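Local coordinates for putative hydrolase (Campylobacter jejuni, PDB 3D6L), which probably hydrolyses the thioester bond of long-chain fatty acyl-CoAs as a hexameric hot dog fold thioesterase, at residues I11-S16 against G26-S31; Q32-G37 against V49-M54; A36-A41 against V110-V115. One frame throughout, in Å; residues are numbered along the deposited sequence.

Contact 1: residues I11-S16 against G26-S31; sequences IVAMPS and GGWILS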
loop_
_atom_site.group_PDB
_atom_site.type_symbol
_atom_site.label_atom_id
_atom_site.label_comp_id
_atom_site.label_asym_id
_atom_site.label_seq_id
_atom_site.Cartn_x
_atom_site.Cartn_y
_atom_site.Cartn_z
ATOM N N ILE A 11 3.646 11.342 -11.936
ATOM C CA ILE A 11 3.643 10.859 -10.560
ATOM C C ILE A 11 5.007 11.102 -9.985
ATOM O O ILE A 11 5.986 11.157 -10.725
ATOM C CB ILE A 11 3.460 9.314 -10.460
ATOM C CG1 ILE A 11 3.129 8.680 -11.805
ATOM C CG2 ILE A 11 2.449 8.937 -9.406
ATOM C CD1 ILE A 11 4.346 8.228 -12.549
ATOM N N VAL A 12 5.084 11.221 -8.664
ATOM C CA VAL A 12 6.372 11.196 -7.964
ATOM C C VAL A 12 6.698 9.749 -7.572
ATOM O O VAL A 12 5.825 9.015 -7.111
ATOM C CB VAL A 12 6.343 12.070 -6.701
ATOM C CG1 VAL A 12 7.737 12.195 -6.119
ATOM C CG2 VAL A 12 5.766 13.452 -7.010
ATOM N N ALA A 13 7.944 9.334 -7.767
ATOM C CA ALA A 13 8.384 8.020 -7.294
ATOM C C ALA A 13 8.687 8.094 -5.798
ATOM O O ALA A 13 9.586 8.818 -5.375
ATOM C CB ALA A 13 9.590 7.537 -8.075
ATOM N N MET A 14 7.927 7.350 -5.001
ATOM C CA MET A 14 8.041 7.407 -3.545
ATOM C C MET A 14 8.928 6.291 -2.977
ATOM O O MET A 14 9.108 5.252 -3.618
ATOM C CB MET A 14 6.647 7.390 -2.918
ATOM C CG MET A 14 5.789 8.604 -3.300
ATOM S SD MET A 14 6.388 10.193 -2.653
ATOM C CE MET A 14 5.881 10.089 -0.929
ATOM N N PRO A 15 9.519 6.512 -1.784
ATOM C CA PRO A 15 10.382 5.495 -1.165
ATOM C C PRO A 15 9.748 4.104 -0.998
ATOM O O PRO A 15 10.482 3.109 -0.918
ATOM C CB PRO A 15 10.711 6.108 0.205
ATOM C CG PRO A 15 10.641 7.586 -0.033
ATOM C CD PRO A 15 9.469 7.746 -0.970
ATOM N N SER A 16 8.415 4.037 -0.961
ATOM C CA SER A 16 7.699 2.770 -0.818
ATOM C C SER A 16 7.645 1.981 -2.131
ATOM O O SER A 16 7.266 0.805 -2.130
ATOM C CB SER A 16 6.287 2.994 -0.269
ATOM O OG SER A 16 5.428 3.535 -1.253
ATOM N N GLY A 26 10.665 -1.913 -11.063
ATOM C CA GLY A 26 10.229 -1.964 -12.459
ATOM C C GLY A 26 8.740 -2.212 -12.619
ATOM O O GLY A 26 8.113 -1.644 -13.509
ATOM N N GLY A 27 8.176 -3.052 -11.752
ATOM C CA GLY A 27 6.731 -3.324 -11.731
ATOM C C GLY A 27 5.850 -2.113 -11.428
ATOM O O GLY A 27 4.731 -2.002 -11.954
ATOM N N TRP A 28 6.340 -1.217 -10.570
ATOM C CA TRP A 28 5.692 0.072 -10.346
ATOM C C TRP A 28 5.702 0.897 -11.636
ATOM O O TRP A 28 4.694 1.512 -11.976
ATOM C CB TRP A 28 6.367 0.834 -9.200
ATOM C CG TRP A 28 5.787 2.204 -8.921
ATOM C CD1 TRP A 28 4.754 2.500 -8.075
ATOM C CD2 TRP A 28 6.217 3.460 -9.483
ATOM N NE1 TRP A 28 4.509 3.858 -8.078
ATOM C CE2 TRP A 28 5.392 4.470 -8.930
ATOM C CE3 TRP A 28 7.210 3.828 -10.402
ATOM C CZ2 TRP A 28 5.532 5.825 -9.267
ATOM C CZ3 TRP A 28 7.351 5.171 -10.737
ATOM C CH2 TRP A 28 6.511 6.155 -10.170
ATOM N N ILE A 29 6.826 0.899 -12.360
ATOM C CA ILE A 29 6.904 1.654 -13.625
ATOM C C ILE A 29 5.924 1.095 -14.642
ATOM O O ILE A 29 5.161 1.837 -15.268
ATOM C CB ILE A 29 8.313 1.663 -14.263
ATOM C CG1 ILE A 29 9.384 2.066 -13.247
ATOM C CG2 ILE A 29 8.334 2.636 -15.430
ATOM C CD1 ILE A 29 10.803 1.871 -13.756
ATOM N N LEU A 30 5.957 -0.221 -14.800
ATOM C CA LEU A 30 5.055 -0.927 -15.700
ATOM C C LEU A 30 3.576 -0.668 -15.408
ATOM O O LEU A 30 2.753 -0.708 -16.320
ATOM C CB LEU A 30 5.367 -2.424 -15.656
ATOM C CG LEU A 30 6.129 -3.028 -16.840
ATOM C CD1 LEU A 30 6.991 -2.016 -17.560
ATOM C CD2 LEU A 30 6.979 -4.180 -16.372
ATOM N N SER A 31 3.250 -0.417 -14.138
ATOM C CA SER A 31 1.895 -0.031 -13.720
ATOM C C SER A 31 1.539 1.329 -14.305
ATOM O O SER A 31 0.451 1.505 -14.875
ATOM C CB SER A 31 1.780 0.031 -12.193
ATOM O OG SER A 31 2.155 -1.197 -11.596
#

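Contact 2: residues Q32-G37 against V49-M54; sequences QIDLAG and VVTISM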
loop_
_atom_site.group_PDB
_atom_site.type_symbol
_atom_site.label_atom_id
_atom_site.label_comp_id
_atom_site.label_asym_id
_atom_site.label_seq_id
_atom_site.Cartn_x
_atom_site.Cartn_y
_atom_site.Cartn_z
ATOM N N GLN A 32 2.464 2.282 -14.158
ATOM C CA GLN A 32 2.321 3.607 -14.751
ATOM C C GLN A 32 2.145 3.536 -16.268
ATOM O O GLN A 32 1.327 4.264 -16.843
ATOM C CB GLN A 32 3.523 4.492 -14.411
ATOM C CG GLN A 32 3.955 4.483 -12.940
ATOM C CD GLN A 32 2.791 4.493 -11.929
ATOM O OE1 GLN A 32 1.858 5.304 -12.022
ATOM N NE2 GLN A 32 2.862 3.584 -10.947
ATOM N N ILE A 33 2.911 2.649 -16.906
ATOM C CA ILE A 33 2.855 2.469 -18.363
ATOM C C ILE A 33 1.492 1.936 -18.782
ATOM O O ILE A 33 0.858 2.483 -19.690
ATOM C CB ILE A 33 3.998 1.560 -18.865
ATOM C CG1 ILE A 33 5.334 2.310 -18.750
ATOM C CG2 ILE A 33 3.745 1.090 -20.296
ATOM C CD1 ILE A 33 6.574 1.436 -18.839
ATOM N N ASP A 34 1.035 0.888 -18.099
ATOM C CA ASP A 34 -0.248 0.282 -18.399
ATOM C C ASP A 34 -1.381 1.298 -18.264
ATOM O O ASP A 34 -2.238 1.402 -19.143
ATOM C CB ASP A 34 -0.489 -0.942 -17.510
ATOM C CG ASP A 34 -1.610 -1.834 -18.034
ATOM O OD1 ASP A 34 -2.081 -1.612 -19.171
ATOM O OD2 ASP A 34 -2.028 -2.765 -17.318
ATOM N N LEU A 35 -1.362 2.074 -17.185
ATOM C CA LEU A 35 -2.381 3.103 -16.952
ATOM C C LEU A 35 -2.328 4.284 -17.934
ATOM O O LEU A 35 -3.377 4.755 -18.396
ATOM C CB LEU A 35 -2.313 3.606 -15.511
ATOM C CG LEU A 35 -2.799 2.654 -14.417
ATOM C CD1 LEU A 35 -2.488 3.240 -13.038
ATOM C CD2 LEU A 35 -4.293 2.319 -14.558
ATOM N N ALA A 36 -1.117 4.765 -18.232
ATOM C CA ALA A 36 -0.916 5.886 -19.164
ATOM C C ALA A 36 -1.324 5.520 -20.588
ATOM O O ALA A 36 -1.934 6.329 -21.286
ATOM C CB ALA A 36 0.520 6.351 -19.139
ATOM N N GLY A 37 -0.987 4.300 -21.011
ATOM C CA GLY A 37 -1.399 3.795 -22.317
ATOM C C GLY A 37 -2.910 3.738 -22.424
ATOM O O GLY A 37 -3.479 4.107 -23.448
ATOM N N VAL A 49 -11.203 0.151 -21.773
ATOM C CA VAL A 49 -10.319 -0.702 -22.559
ATOM C C VAL A 49 -9.766 -1.795 -21.645
ATOM O O VAL A 49 -9.641 -1.591 -20.426
ATOM C CB VAL A 49 -9.178 0.088 -23.262
ATOM C CG1 VAL A 49 -9.743 1.026 -24.350
ATOM C CG2 VAL A 49 -8.314 0.862 -22.255
ATOM N N VAL A 50 -9.481 -2.970 -22.204
ATOM C CA VAL A 50 -8.738 -3.954 -21.431
ATOM C C VAL A 50 -7.390 -4.189 -22.099
ATOM O O VAL A 50 -7.303 -4.222 -23.326
ATOM C CB VAL A 50 -9.536 -5.276 -21.088
ATOM C CG1 VAL A 50 -11.038 -5.027 -21.025
ATOM C CG2 VAL A 50 -9.212 -6.424 -22.030
ATOM N N THR A 51 -6.346 -4.315 -21.286
ATOM C CA THR A 51 -4.995 -4.511 -21.790
ATOM C C THR A 51 -4.822 -5.955 -22.261
ATOM O O THR A 51 -5.024 -6.886 -21.488
ATOM C CB THR A 51 -3.942 -4.187 -20.706
ATOM O OG1 THR A 51 -4.347 -3.029 -19.965
ATOM C CG2 THR A 51 -2.586 -3.931 -21.334
ATOM N N ILE A 52 -4.455 -6.141 -23.528
ATOM C CA ILE A 52 -4.280 -7.495 -24.067
ATOM C C ILE A 52 -2.822 -7.921 -24.255
ATOM O O ILE A 52 -2.518 -9.107 -24.170
ATOM C CB ILE A 52 -5.088 -7.744 -25.372
ATOM C CG1 ILE A 52 -4.773 -6.686 -26.437
ATOM C CG2 ILE A 52 -6.583 -7.809 -25.078
ATOM C CD1 ILE A 52 -4.876 -7.220 -27.870
ATOM N N SER A 53 -1.926 -6.971 -24.515
ATOM C CA SER A 53 -0.510 -7.311 -24.668
ATOM C C SER A 53 0.471 -6.154 -24.460
ATOM O O SER A 53 0.088 -4.981 -24.446
ATOM C CB SER A 53 -0.254 -8.002 -26.017
ATOM O OG SER A 53 -0.473 -7.127 -27.101
ATOM N N MET A 54 1.740 -6.524 -24.290
ATOM C CA MET A 54 2.855 -5.600 -24.163
ATOM C C MET A 54 4.053 -6.133 -24.924
ATOM O O MET A 54 4.468 -7.273 -24.722
ATOM C CB MET A 54 3.270 -5.438 -22.707
ATOM C CG MET A 54 2.474 -4.455 -21.923
ATOM S SD MET A 54 3.513 -3.664 -20.678
ATOM C CE MET A 54 2.272 -2.634 -19.881
#

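Contact 3: residues A36-A41 against V110-V115; sequences AGAIAA and VTYVSV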
loop_
_atom_site.group_PDB
_atom_site.type_symbol
_atom_site.label_atom_id
_atom_site.label_comp_id
_atom_site.label_asym_id
_atom_site.label_seq_id
_atom_site.Cartn_x
_atom_site.Cartn_y
_atom_site.Cartn_z
ATOM N N ALA A 36 -1.117 4.765 -18.232
ATOM C CA ALA A 36 -0.916 5.886 -19.164
ATOM C C ALA A 36 -1.324 5.520 -20.588
ATOM O O ALA A 36 -1.934 6.329 -21.286
ATOM C CB ALA A 36 0.520 6.351 -19.139
ATOM N N GLY A 37 -0.987 4.300 -21.011
ATOM C CA GLY A 37 -1.399 3.795 -22.317
ATOM C C GLY A 37 -2.910 3.738 -22.424
ATOM O O GLY A 37 -3.479 4.107 -23.448
ATOM N N ALA A 38 -3.560 3.288 -21.350
ATOM C CA ALA A 38 -5.012 3.125 -21.319
ATOM C C ALA A 38 -5.750 4.452 -21.525
ATOM O O ALA A 38 -6.732 4.515 -22.286
ATOM C CB ALA A 38 -5.438 2.469 -20.023
ATOM N N ILE A 39 -5.272 5.507 -20.860
ATOM C CA ILE A 39 -5.821 6.855 -21.036
ATOM C C ILE A 39 -5.764 7.275 -22.503
ATOM O O ILE A 39 -6.707 7.893 -23.014
ATOM C CB ILE A 39 -5.071 7.903 -20.171
ATOM C CG1 ILE A 39 -5.393 7.698 -18.690
ATOM C CG2 ILE A 39 -5.439 9.344 -20.596
ATOM C CD1 ILE A 39 -4.426 8.383 -17.773
ATOM N N ALA A 40 -4.660 6.936 -23.170
ATOM C CA ALA A 40 -4.468 7.262 -24.581
ATOM C C ALA A 40 -5.397 6.445 -25.463
ATOM O O ALA A 40 -5.997 6.983 -26.393
ATOM C CB ALA A 40 -3.021 7.057 -24.995
ATOM N N ALA A 41 -5.509 5.152 -25.163
ATOM C CA ALA A 41 -6.375 4.240 -25.913
ATOM C C ALA A 41 -7.861 4.579 -25.764
ATOM O O ALA A 41 -8.626 4.432 -26.716
ATOM C CB ALA A 41 -6.106 2.799 -25.506
ATOM N N VAL A 110 2.127 -1.042 -25.885
ATOM C CA VAL A 110 1.022 -1.731 -25.212
ATOM C C VAL A 110 -0.179 -1.815 -26.147
ATOM O O VAL A 110 -0.454 -0.868 -26.888
ATOM C CB VAL A 110 0.591 -0.991 -23.893
ATOM C CG1 VAL A 110 -0.175 -1.929 -22.981
ATOM C CG2 VAL A 110 1.799 -0.412 -23.147
ATOM N N THR A 111 -0.903 -2.931 -26.103
ATOM C CA THR A 111 -2.113 -3.078 -26.911
ATOM C C THR A 111 -3.354 -3.297 -26.044
ATOM O O THR A 111 -3.335 -4.069 -25.081
ATOM C CB THR A 111 -1.973 -4.191 -27.991
ATOM O OG1 THR A 111 -0.733 -4.027 -28.695
ATOM C CG2 THR A 111 -3.119 -4.125 -29.006
ATOM N N TYR A 112 -4.423 -2.598 -26.406
ATOM C CA TYR A 112 -5.681 -2.620 -25.681
ATOM C C TYR A 112 -6.790 -3.047 -26.627
ATOM O O TYR A 112 -6.669 -2.885 -27.843
ATOM C CB TYR A 112 -5.989 -1.223 -25.106
ATOM C CG TYR A 112 -4.890 -0.694 -24.212
ATOM C CD1 TYR A 112 -3.824 0.039 -24.737
ATOM C CD2 TYR A 112 -4.903 -0.952 -22.842
ATOM C CE1 TYR A 112 -2.797 0.513 -23.912
ATOM C CE2 TYR A 112 -3.888 -0.489 -22.009
ATOM C CZ TYR A 112 -2.838 0.242 -22.543
ATOM O OH TYR A 112 -1.834 0.685 -21.708
ATOM N N VAL A 113 -7.859 -3.607 -26.075
ATOM C CA VAL A 113 -9.055 -3.868 -26.854
ATOM C C VAL A 113 -10.142 -2.911 -26.368
ATOM O O VAL A 113 -10.278 -2.672 -25.169
ATOM C CB VAL A 113 -9.499 -5.357 -26.777
ATOM C CG1 VAL A 113 -9.899 -5.748 -25.357
ATOM C CG2 VAL A 113 -10.644 -5.635 -27.738
ATOM N N SER A 114 -10.892 -2.342 -27.304
ATOM C CA SER A 114 -11.983 -1.448 -26.947
ATOM C C SER A 114 -13.211 -2.292 -26.595
ATOM O O SER A 114 -13.647 -3.124 -27.388
ATOM C CB SER A 114 -12.269 -0.488 -28.095
ATOM O OG SER A 114 -13.567 -0.663 -28.615
ATOM N N VAL A 115 -13.734 -2.104 -25.389
ATOM C CA VAL A 115 -14.833 -2.932 -24.898
ATOM C C VAL A 115 -15.945 -2.102 -24.280
ATOM O O VAL A 115 -15.738 -0.944 -23.900
ATOM C CB VAL A 115 -14.369 -3.988 -23.845
ATOM C CG1 VAL A 115 -13.525 -5.068 -24.492
ATOM C CG2 VAL A 115 -13.629 -3.333 -22.692
#

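Contact 1: residues I11-S16 against G26-S31
Trp28, in the first turn of helix 26-42, carries this contact: its six-membered ring reaches the chain at Ile11, Val12 and Ala13, where strand 9-12 gives way to a loop. The indole leaves the helix with CG anti to the backbone N (chi1 178°), which places the six-membered ring beside Ile11 and Ala13, although the CA atoms of Ala13 and Trp28 stay 8.9 Å apart. Ring atom CH2 does most of the touching. Ile11, whose side chain runs against the indole from the opposite direction, brings its terminal CD1 to 3.8 Å from Trp28 CH2. Ala13 adds its CB, 4.0 Å from Trp28 CH2, and its CA is about as near. Between these two residues the carbonyl O of Val12 comes to 3.9 Å from Trp28 CZ2. All three neighbours approach the ring obliquely. Ile69 of strand 68-78 also touches Ile11, Ala13 and Trp28, so the indole is packed against two adjacent strands. Ser31 OG donates a 2.7 Å hydrogen bond to Gly27 O, which also accepts from Ser31 N. No hydrogen bond crosses between the segments; strand 9-12, outermost in this chain's sheet, and the helix start are joined by van der Waals contact with one aromatic ring.

Contact 2: residues Q32-G37 against V49-M54
Helix 32-37 and strand 49-54 run at 127° to each other, with their axes 9.8 Å apart at closest approach, and the backbones come nearest at Asp34 and Thr51. The strand departs from regular pairing just beyond this point: Ile52 and Ser53 both face Thr111 of the neighbouring strand 100-115, forming a classic beta bulge. Thr51 and Met54, before and after the bulge, both direct their side chains toward the helix.

Asp34 and Thr51 meet from opposite directions. With CG anti to the backbone N (chi1 -164°), the Asp34 carboxylate is carried across to the strand, where Thr51 OG1 donates a 2.8 Å hydrogen bond to the syn lone pair of Asp34 OD1. Alongside this polar link, Met54 sends its thioether chain, bent at chi2, to the helix surface. Its CE is 4.0 Å from Ile33 CG2, an apolar contact, and equally close to CB of Asp34. Ile33 also touches Val87 and Val89 of strand 82-94.

Ser53 and Met54 pair in an antiparallel ladder with a strand of a second subunit, so the sheet continues across the interface, and Thr51 packs on Phe59 of that subunit. A central helix lying against a curved antiparallel sheet, with the edge strand joined to a strand of another subunit, apparently its counterpart, is the hallmark of the hot dog fold and its dimer.

Contact 3: residues A36-A41 against V110-V115
The ring of Tyr112 lies against one side of helix 36-41, touching Gly37, Ala38 and Ala41; the helix crosses strand 110-115 at -48°, with the axes 9.0 Å apart at their closest. The apolar contacts are made by two methyl groups. Ala41 CB sits 3.7 Å from Tyr112 CD1, near the root of the ring and oblique to it, while Ala38 CB reaches Tyr112 CE2 at 3.9 Å. Tyr112 holds its CG anti to the carbonyl carbon (chi1 -57°), and the ring extends along the helix from Ala41 back to Gly37.

A CH-pi contact adds to this packing. Ala38 CA stands over one face of the Tyr112 ring, 4.1 Å from its centroid and 24° off the normal, displaced toward the rim. At Gly37, which has no side chain, the peptide carbon also meets the ring obliquely, and the phenol oxygen comes in beside the helix backbone.

The polar contact lies one turn earlier: Tyr112 OH is hydrogen-bonded to the backbone oxygen of Asp34. Although Ala38 N is 3.1 Å from Tyr112 OH, the angle is too poor for a hydrogen bond. On the sheet, Tyr112 also touches Thr51 and Val85 in the strands flanking its own. The buried phenol thus combines apolar packing along a glycine- and alanine-lined helix face with a hydrogen bond that satisfies its hydroxyl, tying helix to sheet by both means.

All three contacts set helix 26-42 against the same antiparallel sheet, successive parts of the helix meeting strands 9-12, 48-58 and 100-115. Contact 1 closes before the other two open, and contacts 2 and 3 share Ala36 and Gly37. The centres of contacts 2 and 3 are about 5 Å apart, and their strands are neighbours, joined by a probable hydrogen bond from Thr111 N to Ser53 O. Contact 1 lies about 15 Å from contact 2 and 20 Å from contact 3, centre to centre. Together they reach from one outermost strand of the chain's own sheet to the other, holding a single helix along its length as in the hot dog fold, while contacts 1 and 2 also touch the hexamer's second subunit.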